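Local coordinates for anopheles gambiae adenosine kinase (PDB 3LOO), which phosphorylates adenosine to AMP as a high-affinity adenosine kinase of the pfkB carbohydrate kinase family, at residues G104-D109 and V126-S131. Sequence-based numbering, arbitrary orientation.
Sequences GCVGQD and VQYQRS
In the beta-alpha-beta unit formed by strand 100-107, helix 110-122 and strand 125-131, the parallel pairing sets Cys105 beside Gln129 and Val106 beside Arg130. The bonds alternate in direction: Gln129 N donates to Gly104 O at 2.9 Å, Val106 N to Gln129 O at 3.0 Å, and Ser131 N to Val106 O at 2.8 Å. The first is bent, 141° at its hydrogen, whereas the other two run almost straight.

On the sheet face that helix 110-122 covers, Val106 packs its two methyls against two flat groups. CG1, beside the backbone N (chi1 -66°) and anti to the carbonyl carbon, sits squarely over the Tyr128 ring in a CH-pi contact, 3.7 Å from the centroid; CB of Val126 lies over the opposite face, so the ring is sandwiched. CG2 touches the ring at CD2 and also rests against one face of the Arg130 guanidinium, off toward its rim. A bend at chi2 (-67°) carries the Arg130 chain back over Val106, where NH1 makes a weak, bent bond of 2.9 Å to Gly107 O and a water joins it to Asp109 O. Tyr128 OH is hydrogen-bonded to Gln84 OE1.

On the other face, Cys105 SG lies 4.0 Å from Gln129 CG and equally far from Ser131 CB. Gln129 NE2 bonds to Thr161 OG1, and Ser131 OG to Asp159 OD2. A second water bridges Gln108 N and Ser131 O, and Asp109 OD1 N-caps the connecting helix through Ala112 N. Strand, helix and neighbouring parallel strand thus form a classic beta-alpha-beta crossover, here closing one edge of the central sheet of a pfkB-type kinase.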
ATOM      1  N   GLY A 104       8.207   7.090  -6.740  1.00 21.71           N
ATOM      2  CA  GLY A 104       9.003   6.675  -5.579  1.00 23.16           C
ATOM      3  C   GLY A 104      10.453   6.656  -6.035  1.00 23.77           C
ATOM      4  O   GLY A 104      10.733   6.910  -7.221  1.00 23.99           O
ATOM      5  N   CYS A 105      11.367   6.374  -5.105  1.00 23.98           N
ATOM      6  CA  CYS A 105      12.810   6.419  -5.385  1.00 24.35           C
ATOM      7  C   CYS A 105      13.512   5.066  -5.314  1.00 23.74           C
ATOM      8  O   CYS A 105      13.341   4.287  -4.342  1.00 22.82           O
ATOM      9  CB  CYS A 105      13.499   7.434  -4.456  1.00 24.51           C
ATOM     10  SG  CYS A 105      15.242   7.841  -4.937  1.00 29.45           S
ATOM     11  N   VAL A 106      14.320   4.796  -6.345  1.00 23.96           N
ATOM     12  CA  VAL A 106      15.049   3.535  -6.479  1.00 23.75           C
ATOM     13  C   VAL A 106      16.526   3.879  -6.627  1.00 25.04           C
ATOM     14  O   VAL A 106      16.885   5.062  -6.775  1.00 24.19           O
ATOM     15  CB  VAL A 106      14.609   2.675  -7.708  1.00 23.89           C
ATOM     16  CG1 VAL A 106      13.150   2.147  -7.577  1.00 24.62           C
ATOM     17  CG2 VAL A 106      14.822   3.433  -9.038  1.00 22.01           C
ATOM     18  N   GLY A 107      17.367   2.848  -6.621  1.00 25.28           N
ATOM     19  CA  GLY A 107      18.800   3.033  -6.843  1.00 26.41           C
ATOM     20  C   GLY A 107      19.070   2.936  -8.336  1.00 28.75           C
ATOM     21  O   GLY A 107      18.136   2.783  -9.147  1.00 27.51           O
ATOM     22  N   GLN A 108      20.349   2.993  -8.707  1.00 30.35           N
ATOM     23  CA  GLN A 108      20.722   2.755 -10.094  1.00 32.78           C
ATOM     24  C   GLN A 108      21.433   1.436 -10.177  1.00 32.85           C
ATOM     25  O   GLN A 108      22.663   1.403 -10.220  1.00 34.71           O
ATOM     26  CB  GLN A 108      21.608   3.879 -10.606  1.00 33.35           C
ATOM     27  CG  GLN A 108      20.780   5.009 -11.116  1.00 38.28           C
ATOM     28  CD  GLN A 108      21.553   6.276 -11.179  1.00 42.97           C
ATOM     29  OE1 GLN A 108      22.621   6.375 -10.604  1.00 48.67           O
ATOM     30  NE2 GLN A 108      21.037   7.249 -11.897  1.00 43.74           N
ATOM     31  N   ASP A 109      20.675   0.351 -10.183  1.00 31.87           N
ATOM     32  CA  ASP A 109      21.262  -0.945  -9.898  1.00 30.58           C
ATOM     33  C   ASP A 109      20.433  -2.028 -10.509  1.00 30.21           C
ATOM     34  O   ASP A 109      19.440  -1.720 -11.155  1.00 31.85           O
ATOM     35  CB  ASP A 109      21.454  -1.157  -8.383  1.00 30.34           C
ATOM     36  CG  ASP A 109      20.177  -0.970  -7.577  1.00 30.72           C
ATOM     37  OD1 ASP A 109      19.085  -0.933  -8.162  1.00 30.26           O
ATOM     38  OD2 ASP A 109      20.265  -0.884  -6.339  1.00 31.73           O
ATOM     39  N   VAL A 126       5.884   4.087 -14.608  1.00 25.96           N
ATOM     40  CA  VAL A 126       6.744   4.310 -13.447  1.00 26.31           C
ATOM     41  C   VAL A 126       7.575   5.564 -13.646  1.00 25.49           C
ATOM     42  O   VAL A 126       8.222   5.731 -14.669  1.00 25.82           O
ATOM     43  CB  VAL A 126       7.689   3.124 -13.099  1.00 27.22           C
ATOM     44  CG1 VAL A 126       6.917   1.826 -13.105  1.00 26.65           C
ATOM     45  CG2 VAL A 126       8.814   3.074 -14.045  1.00 30.33           C
ATOM     46  N   GLN A 127       7.524   6.431 -12.659  1.00 24.52           N
ATOM     47  CA  GLN A 127       8.260   7.690 -12.717  1.00 24.75           C
ATOM     48  C   GLN A 127       9.187   7.758 -11.516  1.00 24.73           C
ATOM     49  O   GLN A 127       8.990   8.539 -10.585  1.00 23.80           O
ATOM     50  CB  GLN A 127       7.269   8.836 -12.807  1.00 24.48           C
ATOM     51  CG  GLN A 127       6.483   8.813 -14.125  1.00 22.80           C
ATOM     52  CD  GLN A 127       7.325   9.209 -15.337  1.00 26.33           C
ATOM     53  OE1 GLN A 127       7.177   8.638 -16.428  1.00 28.31           O
ATOM     54  NE2 GLN A 127       8.190  10.209 -15.164  1.00 20.89           N
ATOM     55  N   TYR A 128      10.161   6.844 -11.525  1.00 25.58           N
ATOM     56  CA  TYR A 128      11.111   6.700 -10.410  1.00 26.90           C
ATOM     57  C   TYR A 128      12.087   7.877 -10.360  1.00 27.02           C
ATOM     58  O   TYR A 128      12.677   8.237 -11.377  1.00 27.22           O
ATOM     59  CB  TYR A 128      11.959   5.427 -10.540  1.00 25.13           C
ATOM     60  CG  TYR A 128      11.277   4.074 -10.381  1.00 23.65           C
ATOM     61  CD1 TYR A 128      10.122   3.882  -9.591  1.00 22.32           C
ATOM     62  CD2 TYR A 128      11.813   2.967 -11.025  1.00 25.74           C
ATOM     63  CE1 TYR A 128       9.542   2.584  -9.475  1.00 22.80           C
ATOM     64  CE2 TYR A 128      11.261   1.687 -10.886  1.00 25.35           C
ATOM     65  CZ  TYR A 128      10.128   1.501 -10.120  1.00 23.80           C
ATOM     66  OH  TYR A 128       9.604   0.195 -10.053  1.00 25.07           O
ATOM     67  N   GLN A 129      12.262   8.450  -9.177  1.00 27.65           N
ATOM     68  CA  GLN A 129      13.452   9.226  -8.864  1.00 30.09           C
ATOM     69  C   GLN A 129      14.626   8.229  -8.702  1.00 31.02           C
ATOM     70  O   GLN A 129      14.428   7.067  -8.352  1.00 30.13           O
ATOM     71  CB  GLN A 129      13.222  10.037  -7.572  1.00 30.00           C
ATOM     72  CG  GLN A 129      14.339  11.000  -7.171  1.00 34.77           C
ATOM     73  CD  GLN A 129      13.945  11.887  -5.999  1.00 37.70           C
ATOM     74  OE1 GLN A 129      12.963  11.637  -5.318  1.00 39.03           O
ATOM     75  NE2 GLN A 129      14.724  12.925  -5.756  1.00 42.44           N
ATOM     76  N   ARG A 130      15.839   8.683  -8.992  1.00 32.56           N
ATOM     77  CA  ARG A 130      17.020   7.819  -8.990  1.00 34.38           C
ATOM     78  C   ARG A 130      17.978   8.327  -7.951  1.00 35.88           C
ATOM     79  O   ARG A 130      18.309   9.504  -7.936  1.00 35.80           O
ATOM     80  CB  ARG A 130      17.739   7.820 -10.352  1.00 34.08           C
ATOM     81  CG  ARG A 130      16.973   7.198 -11.464  1.00 34.07           C
ATOM     82  CD  ARG A 130      16.874   5.776 -11.158  1.00 37.43           C
ATOM     83  NE  ARG A 130      16.052   5.086 -12.124  1.00 37.31           N
ATOM     84  CZ  ARG A 130      16.184   3.795 -12.413  1.00 37.64           C
ATOM     85  NH1 ARG A 130      17.159   3.051 -11.836  1.00 29.78           N
ATOM     86  NH2 ARG A 130      15.353   3.273 -13.309  1.00 35.87           N
ATOM     87  N   SER A 131      18.410   7.440  -7.069  1.00 37.68           N
ATOM     88  CA  SER A 131      19.494   7.750  -6.137  1.00 39.97           C
ATOM     89  C   SER A 131      20.800   7.136  -6.661  1.00 41.20           C
ATOM     90  O   SER A 131      20.881   5.920  -6.915  1.00 42.05           O
ATOM     91  CB  SER A 131      19.174   7.177  -4.762  1.00 39.25           C
ATOM     92  OG  SER A 131      20.168   7.552  -3.826  1.00 41.17           O
TER
HETATM   93  O   HOH W   1      22.186   2.995  -6.657  1.00 37.54           O
HETATM   94  O   HOH W   2      18.704   0.481 -12.922  1.00 42.07           O